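Local coordinates for berberine bridge enzyme-like protein (Arabidopsis thaliana, PDB 5D79) that acts as an FAD-dependent oxidoreductase of the berberine bridge enzyme-like family and takes part in adaptation to salt stress, at residues K366-F371 against K449-V454; P375-A380 against T459-K464; S453-M458 against S465-Y470. All blocks are in the same frame, centred on the assembly; numbering follows the deposited sequence.

Interactions 1 and 3 share helix 441-458: its 449-454 portion lies on strand 363-372, the outermost strand at one end of a seven-stranded antiparallel sheet, and its C-terminal turns meet the loop 465-470. Their centres are about 8 Å apart. Interaction 2, about 14 Å from the centre of interaction 1 and 10 Å from that of interaction 3, joins the chain just after the strand, at the start of helix 378-388, to the turn after helix 441-458. The segments therefore run strand, helix start, helix, turn, loop, and segment 465-470 brings Tyr470 to FAD. Together they tie the edge of the sheet, helix 441-458 and the start of helix 378-388 to the chain leading into the flavin pocket.

Interaction 1 (K366-F371 against K449-V454); sequences KGKDDF and KWVDSV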
loop_
_atom_site.group_PDB
_atom_site.type_symbol
_atom_site.label_atom_id
_atom_site.label_comp_id
_atom_site.label_asym_id
_atom_site.label_seq_id
_atom_site.Cartn_x
_atom_site.Cartn_y
_atom_site.Cartn_z
ATOM N N LYS A 366 -4.262 -10.169 8.666
ATOM C CA LYS A 366 -3.207 -10.837 7.931
ATOM C C LYS A 366 -3.609 -10.799 6.464
ATOM O O LYS A 366 -4.721 -11.194 6.120
ATOM C CB LYS A 366 -3.019 -12.272 8.405
ATOM C CG LYS A 366 -2.070 -13.057 7.538
ATOM C CD LYS A 366 -0.713 -12.381 7.470
ATOM C CE LYS A 366 0.186 -13.110 6.496
ATOM N NZ LYS A 366 1.584 -12.582 6.450
ATOM N N GLY A 367 -2.722 -10.299 5.607
ATOM C CA GLY A 367 -2.996 -10.230 4.185
ATOM C C GLY A 367 -1.924 -10.887 3.335
ATOM O O GLY A 367 -0.735 -10.861 3.668
ATOM N N LYS A 368 -2.369 -11.493 2.234
ATOM C CA LYS A 368 -1.499 -12.056 1.196
ATOM C C LYS A 368 -2.112 -11.690 -0.147
ATOM O O LYS A 368 -3.288 -11.356 -0.207
ATOM C CB LYS A 368 -1.368 -13.576 1.342
ATOM C CG LYS A 368 -0.978 -14.043 2.755
ATOM C CD LYS A 368 -0.948 -15.571 2.875
ATOM C CE LYS A 368 0.295 -16.185 2.250
ATOM N NZ LYS A 368 1.478 -16.094 3.131
ATOM N N ASP A 369 -1.344 -11.726 -1.229
ATOM C CA ASP A 369 -1.971 -11.453 -2.510
ATOM C C ASP A 369 -1.321 -12.222 -3.669
ATOM O O ASP A 369 -0.314 -12.903 -3.494
ATOM C CB ASP A 369 -2.005 -9.936 -2.763
ATOM C CG ASP A 369 -0.743 -9.389 -3.419
ATOM O OD1 ASP A 369 0.376 -9.853 -3.132
ATOM O OD2 ASP A 369 -0.889 -8.453 -4.234
ATOM N N ASP A 370 -1.962 -12.128 -4.832
ATOM C CA ASP A 370 -1.609 -12.871 -6.026
ATOM C C ASP A 370 -1.934 -12.061 -7.277
ATOM O O ASP A 370 -2.715 -11.102 -7.250
ATOM C CB ASP A 370 -2.381 -14.192 -6.093
ATOM C CG ASP A 370 -1.671 -15.329 -5.428
ATOM O OD1 ASP A 370 -0.455 -15.494 -5.653
ATOM O OD2 ASP A 370 -2.343 -16.085 -4.698
ATOM N N PHE A 371 -1.359 -12.490 -8.388
ATOM C CA PHE A 371 -1.717 -11.958 -9.677
ATOM C C PHE A 371 -2.242 -13.101 -10.532
ATOM O O PHE A 371 -1.641 -14.173 -10.583
ATOM C CB PHE A 371 -0.520 -11.252 -10.319
ATOM C CG PHE A 371 -0.146 -9.987 -9.618
ATOM C CD1 PHE A 371 0.709 -10.016 -8.520
ATOM C CD2 PHE A 371 -0.699 -8.771 -10.008
ATOM C CE1 PHE A 371 1.023 -8.850 -7.833
ATOM C CE2 PHE A 371 -0.382 -7.596 -9.331
ATOM C CZ PHE A 371 0.476 -7.639 -8.238
ATOM N N LYS A 449 -4.066 -19.142 9.712
ATOM C CA LYS A 449 -4.296 -20.419 9.049
ATOM C C LYS A 449 -5.302 -20.292 7.925
ATOM O O LYS A 449 -5.107 -20.881 6.867
ATOM C CB LYS A 449 -4.773 -21.476 10.046
ATOM C CG LYS A 449 -3.679 -21.952 11.006
ATOM C CD LYS A 449 -4.165 -23.039 11.963
ATOM C CE LYS A 449 -3.105 -23.347 12.999
ATOM N NZ LYS A 449 -2.634 -22.105 13.682
ATOM N N TRP A 450 -6.365 -19.521 8.158
ATOM C CA TRP A 450 -7.399 -19.297 7.153
ATOM C C TRP A 450 -6.808 -18.649 5.903
ATOM O O TRP A 450 -7.032 -19.113 4.778
ATOM C CB TRP A 450 -8.544 -18.423 7.705
ATOM C CG TRP A 450 -9.667 -18.309 6.707
ATOM C CD1 TRP A 450 -10.723 -19.164 6.564
ATOM C CD2 TRP A 450 -9.810 -17.317 5.668
ATOM N NE1 TRP A 450 -11.523 -18.758 5.518
ATOM C CE2 TRP A 450 -10.982 -17.630 4.950
ATOM C CE3 TRP A 450 -9.063 -16.196 5.280
ATOM C CZ2 TRP A 450 -11.430 -16.855 3.865
ATOM C CZ3 TRP A 450 -9.512 -15.433 4.202
ATOM C CH2 TRP A 450 -10.682 -15.767 3.511
ATOM N N VAL A 451 -6.046 -17.579 6.110
ATOM C CA VAL A 451 -5.445 -16.826 5.015
ATOM C C VAL A 451 -4.389 -17.673 4.291
ATOM O O VAL A 451 -4.276 -17.633 3.060
ATOM C CB VAL A 451 -4.816 -15.501 5.529
ATOM C CG1 VAL A 451 -4.113 -14.757 4.409
ATOM C CG2 VAL A 451 -5.877 -14.612 6.143
ATOM N N ASP A 452 -3.630 -18.458 5.048
ATOM C CA ASP A 452 -2.613 -19.335 4.458
ATOM C C ASP A 452 -3.250 -20.422 3.577
ATOM O O ASP A 452 -2.717 -20.780 2.522
ATOM C CB ASP A 452 -1.750 -19.977 5.567
ATOM C CG ASP A 452 -0.528 -20.727 5.018
ATOM O OD1 ASP A 452 0.492 -20.067 4.703
ATOM O OD2 ASP A 452 -0.581 -21.976 4.912
ATOM N N SER A 453 -4.408 -20.918 4.009
ATOM C CA SER A 453 -5.040 -22.074 3.380
ATOM C C SER A 453 -5.671 -21.744 2.025
ATOM O O SER A 453 -5.570 -22.533 1.084
ATOM C CB SER A 453 -6.093 -22.671 4.318
ATOM O OG SER A 453 -6.617 -23.878 3.797
ATOM N N VAL A 454 -6.313 -20.583 1.925
ATOM C CA VAL A 454 -6.932 -20.167 0.667
ATOM C C VAL A 454 -5.837 -19.827 -0.349
ATOM O O VAL A 454 -5.967 -20.121 -1.535
ATOM C CB VAL A 454 -7.928 -18.952 0.861
ATOM C CG1 VAL A 454 -7.239 -17.717 1.424
ATOM C CG2 VAL A 454 -8.639 -18.611 -0.441
#
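Val451 of helix 441-458 sits against the aliphatic parts of Lys366 and Lys368 in an alpha/beta packing, the helix running almost along edge strand 363-372 of the seven-stranded antiparallel sheet. Over the short segments 366-371 and 449-454 the axes approach to 8.5 Å and diverge by 9°. Alternation along the strand turns both lysines to the helix. The valine meets each lysine at a slant and uses its two methyls differently. CG1, held anti to the backbone N (chi1 176°), is the methyl met by the lysine chains: Lys366 CG stands 4.1 Å from Val451 CG1 and Lys368 CD 3.6 Å from it. The charged ends do their work elsewhere. Both lysines form salt bridges with Asp475, and Lys366 has a second one with Glu114. Lys368, bent twice beyond CG, also lies against Tyr455 as a cation-pi partner. Asp452, one residue along the helix, only approaches: its OD1 is 4.4 Å from Lys368 NZ, too far for a salt bridge. On the strand side, Val451 CG2 rests 3.6 Å from the carbonyl oxygen of Lys366.

Interaction 2 (P375-A380 against T459-K464); sequences PIPEAA and TPYVSK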
loop_
_atom_site.group_PDB
_atom_site.type_symbol
_atom_site.label_atom_id
_atom_site.label_comp_id
_atom_site.label_asym_id
_atom_site.label_seq_id
_atom_site.Cartn_x
_atom_site.Cartn_y
_atom_site.Cartn_z
ATOM N N PRO A 375 -8.033 -16.597 -16.649
ATOM C CA PRO A 375 -9.221 -16.782 -15.806
ATOM C C PRO A 375 -9.204 -18.090 -15.016
ATOM O O PRO A 375 -8.925 -19.149 -15.580
ATOM C CB PRO A 375 -10.368 -16.761 -16.821
ATOM C CG PRO A 375 -9.844 -15.915 -17.921
ATOM C CD PRO A 375 -8.410 -16.332 -18.049
ATOM N N ILE A 376 -9.463 -18.002 -13.715
ATOM C CA ILE A 376 -9.524 -19.182 -12.873
ATOM C C ILE A 376 -10.836 -19.897 -13.153
ATOM O O ILE A 376 -11.824 -19.257 -13.527
ATOM C CB ILE A 376 -9.412 -18.825 -11.386
ATOM C CG1 ILE A 376 -10.739 -18.248 -10.881
ATOM C CG2 ILE A 376 -8.247 -17.867 -11.180
ATOM C CD1 ILE A 376 -10.750 -17.866 -9.435
ATOM N N PRO A 377 -10.845 -21.231 -13.003
ATOM C CA PRO A 377 -12.040 -22.025 -13.298
ATOM C C PRO A 377 -13.205 -21.755 -12.355
ATOM O O PRO A 377 -12.996 -21.355 -11.212
ATOM C CB PRO A 377 -11.551 -23.467 -13.132
ATOM C CG PRO A 377 -10.380 -23.369 -12.251
ATOM C CD PRO A 377 -9.707 -22.090 -12.639
ATOM N N GLU A 378 -14.414 -21.996 -12.852
ATOM C CA GLU A 378 -15.632 -21.867 -12.070
ATOM C C GLU A 378 -15.481 -22.591 -10.742
ATOM O O GLU A 378 -15.947 -22.112 -9.714
ATOM C CB GLU A 378 -16.817 -22.431 -12.851
ATOM C CG GLU A 378 -18.156 -22.332 -12.135
ATOM C CD GLU A 378 -19.288 -23.004 -12.908
ATOM O OE1 GLU A 378 -19.031 -24.041 -13.573
ATOM O OE2 GLU A 378 -20.433 -22.493 -12.844
ATOM N N ALA A 379 -14.808 -23.739 -10.785
ATOM C CA ALA A 379 -14.535 -24.551 -9.605
ATOM C C ALA A 379 -13.708 -23.793 -8.568
ATOM O O ALA A 379 -13.943 -23.923 -7.365
ATOM C CB ALA A 379 -13.823 -25.830 -10.007
ATOM N N ALA A 380 -12.735 -23.012 -9.025
ATOM C CA ALA A 380 -11.932 -22.220 -8.110
ATOM C C ALA A 380 -12.790 -21.154 -7.437
ATOM O O ALA A 380 -12.668 -20.899 -6.233
ATOM C CB ALA A 380 -10.771 -21.580 -8.834
ATOM N N THR A 459 -2.798 -21.687 -5.572
ATOM C CA THR A 459 -1.512 -21.891 -6.247
ATOM C C THR A 459 -1.616 -22.250 -7.749
ATOM O O THR A 459 -1.041 -21.552 -8.583
ATOM C CB THR A 459 -0.686 -22.980 -5.531
ATOM O OG1 THR A 459 -0.503 -22.627 -4.152
ATOM C CG2 THR A 459 0.673 -23.158 -6.205
ATOM N N PRO A 460 -2.370 -23.309 -8.113
ATOM C CA PRO A 460 -2.360 -23.667 -9.533
ATOM C C PRO A 460 -3.001 -22.654 -10.477
ATOM O O PRO A 460 -2.913 -22.851 -11.673
ATOM C CB PRO A 460 -3.173 -24.960 -9.558
ATOM C CG PRO A 460 -4.120 -24.805 -8.447
ATOM C CD PRO A 460 -3.319 -24.155 -7.365
ATOM N N TYR A 461 -3.634 -21.609 -9.955
ATOM C CA TYR A 461 -4.462 -20.730 -10.772
ATOM C C TYR A 461 -3.871 -19.332 -10.959
ATOM O O TYR A 461 -4.356 -18.548 -11.777
ATOM C CB TYR A 461 -5.853 -20.611 -10.153
ATOM C CG TYR A 461 -6.499 -21.930 -9.790
ATOM C CD1 TYR A 461 -6.805 -22.859 -10.773
ATOM C CD2 TYR A 461 -6.829 -22.237 -8.464
ATOM C CE1 TYR A 461 -7.405 -24.065 -10.458
ATOM C CE2 TYR A 461 -7.437 -23.451 -8.138
ATOM C CZ TYR A 461 -7.719 -24.358 -9.148
ATOM O OH TYR A 461 -8.318 -25.565 -8.878
ATOM N N VAL A 462 -2.832 -19.023 -10.191
ATOM C CA VAL A 462 -2.210 -17.708 -10.259
ATOM C C VAL A 462 -0.811 -17.768 -10.893
ATOM O O VAL A 462 -0.359 -18.844 -11.321
ATOM C CB VAL A 462 -2.128 -17.057 -8.860
ATOM C CG1 VAL A 462 -3.533 -16.927 -8.265
ATOM C CG2 VAL A 462 -1.209 -17.856 -7.939
ATOM N N SER A 463 -0.146 -16.610 -10.979
ATOM C CA SER A 463 1.159 -16.510 -11.638
ATOM C C SER A 463 2.147 -17.443 -10.960
ATOM O O SER A 463 2.012 -17.749 -9.771
ATOM C CB SER A 463 1.681 -15.066 -11.625
ATOM O OG SER A 463 2.081 -14.659 -10.326
ATOM N N LYS A 464 3.123 -17.917 -11.722
ATOM C CA LYS A 464 4.089 -18.854 -11.180
ATOM C C LYS A 464 5.453 -18.603 -11.778
ATOM O O LYS A 464 5.552 -18.054 -12.865
ATOM C CB LYS A 464 3.636 -20.287 -11.455
ATOM C CG LYS A 464 3.315 -20.529 -12.907
ATOM C CD LYS A 464 2.682 -21.887 -13.123
ATOM C CE LYS A 464 2.563 -22.212 -14.621
ATOM N NZ LYS A 464 1.719 -21.227 -15.367
#
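Tyr461 reaches from the 3-10 turn behind helix 441-458 to the start of helix 378-388, and Ile376, Pro377 and Ala380 receive it in sequence. At the root of the side chain, Tyr461 CB lies 3.8 Å from Ile376 CG2, the two side chains crossing at about a right angle. With CG anti to the carbonyl carbon (chi1 -49°), the ring is carried out over the beginning of the helix. Along one side of it, CD1 comes within 3.5 Å of Pro377 CD, and CE1 is equally close, 3.5 Å, to Pro377 CG; the proline meets the ring obliquely. Along the other side, CD2 and CE2 lie beneath the methyl of Ala380, with CE2 3.9 Å from Ala380 CB. This methyl makes a CH-pi contact, 4.0 Å from the centroid of the Tyr461 ring and 16° off its normal. Further out, CZ is still 4.1 Å from Ala380 CB. Pro460 CG rests on the opposite face, so the ring is held between a methyl and a proline. A serine in place of Tyr461 would probably leave Pro377 and the Ala380 methyl without their aromatic partner and open a gap between turn and helix. No hydrogen bond joins the two segments; this is apolar packing of a 3-10 turn on a helix N-terminus, with Pro377 at the N-cap position.

Interaction 3 (S453-M458 against S465-Y470); sequences SVYEFM and SPRGAY. With FAD (flavin-adenine dinucleotide), chain E.
Arg467 lays its guanidinium flat on the ring of Tyr455, a stacked cation-pi pair joining the C-terminal turns of helix 441-458 to the loop that follows. This is the tight part: group centres are 3.6 Å apart and the planes differ by 4°, with Arg467 NH2 over the middle of the ring. The arginine, extended from CG to NE, comes from the direction opposite to the tyrosine, so its CD and NE lie over the hydroxyl end. Arg467 NH2 also donates to the carbonyl oxygen of Tyr455 (2.8 Å, N-H...O 160°); NH2 stands above the carbonyl plane, while the oxygen lies close to the plane of the guanidinium. Asp370 makes a salt bridge to NE and Thr459 OG1 bonds NH1, fixing the rotation of the group. The looser flank is formed by Met458, whose CB stays 4.2 Å from Arg467 NH2, and by exposed Glu456, whose OE2 remains 5.1 Å from Arg467 NH1. At that distance the carboxylate may partly offset the arginine's positive charge without pairing with it. Beyond Arg467 the loop enters the flavin pocket, where Gly187 N and Asn472 also bond the Tyr470 hydroxyl, and Tyr470 OH donates to FAD O2 at 2.7 Å.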
loop_
_atom_site.group_PDB
_atom_site.type_symbol
_atom_site.label_atom_id
_atom_site.label_comp_id
_atom_site.label_asym_id
_atom_site.label_seq_id
_atom_site.Cartn_x
_atom_site.Cartn_y
_atom_site.Cartn_z
ATOM N N SER A 453 -4.408 -20.918 4.009
ATOM C CA SER A 453 -5.040 -22.074 3.380
ATOM C C SER A 453 -5.671 -21.744 2.025
ATOM O O SER A 453 -5.570 -22.533 1.084
ATOM C CB SER A 453 -6.093 -22.671 4.318
ATOM O OG SER A 453 -6.617 -23.878 3.797
ATOM N N VAL A 454 -6.313 -20.583 1.925
ATOM C CA VAL A 454 -6.932 -20.167 0.667
ATOM C C VAL A 454 -5.837 -19.827 -0.349
ATOM O O VAL A 454 -5.967 -20.121 -1.535
ATOM C CB VAL A 454 -7.928 -18.952 0.861
ATOM C CG1 VAL A 454 -7.239 -17.717 1.424
ATOM C CG2 VAL A 454 -8.639 -18.611 -0.441
ATOM N N TYR A 455 -4.751 -19.237 0.134
ATOM C CA TYR A 455 -3.605 -18.902 -0.703
ATOM C C TYR A 455 -2.982 -20.163 -1.287
ATOM O O TYR A 455 -2.712 -20.244 -2.495
ATOM C CB TYR A 455 -2.583 -18.127 0.118
ATOM C CG TYR A 455 -1.292 -17.731 -0.582
ATOM C CD1 TYR A 455 -0.179 -18.575 -0.578
ATOM C CD2 TYR A 455 -1.160 -16.483 -1.181
ATOM C CE1 TYR A 455 1.014 -18.199 -1.183
ATOM C CE2 TYR A 455 0.036 -16.100 -1.786
ATOM C CZ TYR A 455 1.113 -16.961 -1.779
ATOM O OH TYR A 455 2.284 -16.576 -2.372
ATOM N N GLU A 456 -2.754 -21.149 -0.424
ATOM C CA GLU A 456 -2.252 -22.438 -0.885
ATOM C C GLU A 456 -3.211 -23.035 -1.926
ATOM O O GLU A 456 -2.772 -23.567 -2.948
ATOM C CB GLU A 456 -2.053 -23.409 0.287
ATOM C CG GLU A 456 -0.931 -23.025 1.240
ATOM C CD GLU A 456 0.393 -22.805 0.540
ATOM O OE1 GLU A 456 0.842 -23.719 -0.177
ATOM O OE2 GLU A 456 0.985 -21.715 0.699
ATOM N N PHE A 457 -4.511 -22.921 -1.676
ATOM C CA PHE A 457 -5.473 -23.470 -2.603
ATOM C C PHE A 457 -5.331 -22.825 -3.975
ATOM O O PHE A 457 -5.472 -23.497 -4.997
ATOM C CB PHE A 457 -6.913 -23.299 -2.117
ATOM C CG PHE A 457 -7.920 -23.600 -3.189
ATOM C CD1 PHE A 457 -8.141 -24.912 -3.598
ATOM C CD2 PHE A 457 -8.590 -22.579 -3.842
ATOM C CE1 PHE A 457 -9.034 -25.205 -4.614
ATOM C CE2 PHE A 457 -9.484 -22.868 -4.864
ATOM C CZ PHE A 457 -9.705 -24.186 -5.251
ATOM N N MET A 458 -5.040 -21.528 -3.994
ATOM C CA MET A 458 -5.038 -20.760 -5.242
ATOM C C MET A 458 -3.789 -20.968 -6.100
ATOM O O MET A 458 -3.737 -20.480 -7.223
ATOM C CB MET A 458 -5.200 -19.267 -4.938
ATOM C CG MET A 458 -6.591 -18.870 -4.502
ATOM S SD MET A 458 -7.772 -18.978 -5.859
ATOM C CE MET A 458 -7.151 -17.701 -6.946
ATOM N N SER A 465 6.494 -19.003 -11.059
ATOM C CA SER A 465 7.878 -18.881 -11.524
ATOM C C SER A 465 8.222 -17.536 -12.177
ATOM O O SER A 465 8.490 -17.475 -13.380
ATOM C CB SER A 465 8.193 -20.010 -12.504
ATOM O OG SER A 465 7.942 -21.272 -11.913
ATOM N N PRO A 466 8.223 -16.455 -11.382
ATOM C CA PRO A 466 7.904 -16.462 -9.949
ATOM C C PRO A 466 6.415 -16.231 -9.689
ATOM O O PRO A 466 5.711 -15.688 -10.547
ATOM C CB PRO A 466 8.719 -15.295 -9.413
ATOM C CG PRO A 466 8.627 -14.305 -10.534
ATOM C CD PRO A 466 8.638 -15.113 -11.831
ATOM N N ARG A 467 5.951 -16.644 -8.513
ATOM C CA ARG A 467 4.615 -16.285 -8.050
ATOM C C ARG A 467 4.613 -14.814 -7.627
ATOM O O ARG A 467 5.205 -14.452 -6.609
ATOM C CB ARG A 467 4.179 -17.192 -6.893
ATOM C CG ARG A 467 2.741 -16.970 -6.410
ATOM C CD ARG A 467 2.321 -18.066 -5.438
ATOM N NE ARG A 467 0.901 -17.977 -5.090
ATOM C CZ ARG A 467 0.209 -18.924 -4.455
ATOM N NH1 ARG A 467 0.794 -20.053 -4.082
ATOM N NH2 ARG A 467 -1.076 -18.742 -4.194
ATOM N N GLY A 468 3.962 -13.963 -8.415
ATOM C CA GLY A 468 3.985 -12.533 -8.149
ATOM C C GLY A 468 3.331 -12.084 -6.849
ATOM O O GLY A 468 2.316 -12.628 -6.427
ATOM N N ALA A 469 3.929 -11.068 -6.228
ATOM C CA ALA A 469 3.432 -10.474 -4.988
ATOM C C ALA A 469 3.576 -8.937 -4.999
ATOM O O ALA A 469 4.529 -8.388 -5.567
ATOM C CB ALA A 469 4.176 -11.078 -3.780
ATOM N N TYR A 470 2.630 -8.251 -4.363
ATOM C CA TYR A 470 2.658 -6.789 -4.244
ATOM C C TYR A 470 3.399 -6.315 -2.965
ATOM O O TYR A 470 2.981 -6.626 -1.843
ATOM C CB TYR A 470 1.215 -6.260 -4.270
ATOM C CG TYR A 470 1.051 -4.751 -4.235
ATOM C CD1 TYR A 470 1.991 -3.893 -4.817
ATOM C CD2 TYR A 470 -0.060 -4.181 -3.616
ATOM C CE1 TYR A 470 1.814 -2.510 -4.773
ATOM C CE2 TYR A 470 -0.228 -2.820 -3.562
ATOM C CZ TYR A 470 0.700 -1.996 -4.148
ATOM O OH TYR A 470 0.498 -0.647 -4.074
HETATM P PA FAD E . 4.484 2.592 6.994
HETATM O O1A FAD E . 4.411 1.419 7.940
HETATM O O2A FAD E . 4.721 3.905 7.703
HETATM O O5B FAD E . 5.606 2.308 5.867
HETATM C C5B FAD E . 5.676 1.057 5.195
HETATM C C4B FAD E . 7.069 0.773 4.618
HETATM O O4B FAD E . 7.526 1.915 3.916
HETATM C C3B FAD E . 8.076 0.478 5.720
HETATM O O3B FAD E . 9.012 -0.496 5.309
HETATM C C2B FAD E . 8.744 1.824 5.938
HETATM O O2B FAD E . 10.067 1.701 6.429
HETATM C C1B FAD E . 8.658 2.475 4.561
HETATM N N9A FAD E . 8.566 3.951 4.584
HETATM C C8A FAD E . 7.546 4.747 5.058
HETATM N N7A FAD E . 7.887 6.046 4.854
HETATM C C5A FAD E . 9.102 6.093 4.259
HETATM C C6A FAD E . 9.922 7.138 3.831
HETATM N N6A FAD E . 9.457 8.380 3.754
HETATM N N1A FAD E . 11.139 6.855 3.243
HETATM C C2A FAD E . 11.538 5.548 3.071
HETATM N N3A FAD E . 10.723 4.519 3.501
HETATM C C4A FAD E . 9.530 4.782 4.082
HETATM N N1 FAD E . -2.081 -0.397 -0.722
HETATM C C2 FAD E . -2.566 -0.267 -2.013
HETATM O O2 FAD E . -1.823 0.106 -2.928
HETATM N N3 FAD E . -3.905 -0.540 -2.267
HETATM C C4 FAD E . -4.762 -0.943 -1.256
HETATM O O4 FAD E . -5.964 -1.064 -1.496
HETATM C C4X FAD E . -4.273 -1.051 0.047
HETATM N N5 FAD E . -5.123 -1.321 1.108
HETATM C C5X FAD E . -4.679 -1.119 2.407
HETATM C C6 FAD E . -5.562 -1.135 3.484
HETATM C C7 FAD E . -5.099 -0.937 4.787
HETATM C C7M FAD E . -6.057 -0.968 5.939
HETATM C C8 FAD E . -3.746 -0.674 5.015
HETATM C C8M FAD E . -3.217 -0.483 6.406
HETATM C C9 FAD E . -2.864 -0.661 3.941
HETATM C C9A FAD E . -3.316 -0.932 2.645
HETATM N N10 FAD E . -2.435 -0.955 1.575
HETATM C C10 FAD E . -2.931 -0.744 0.304
HETATM C "C1'" FAD E . -0.965 -1.125 1.803
HETATM C "C2'" FAD E . -0.220 0.185 1.974
HETATM O "O2'" FAD E . -0.248 0.895 0.755
HETATM C "C3'" FAD E . 1.207 -0.148 2.392
HETATM O "O3'" FAD E . 1.168 -0.743 3.671
HETATM C "C4'" FAD E . 2.074 1.083 2.497
HETATM O "O4'" FAD E . 3.424 0.725 2.357
HETATM C "C5'" FAD E . 1.927 1.683 3.877
HETATM O "O5'" FAD E . 2.450 2.991 3.859
HETATM P P FAD E . 2.484 3.791 5.248
HETATM O O1P FAD E . 3.328 5.030 5.105
HETATM O O2P FAD E . 1.089 4.131 5.709
HETATM O O3P FAD E . 3.084 2.632 6.197
#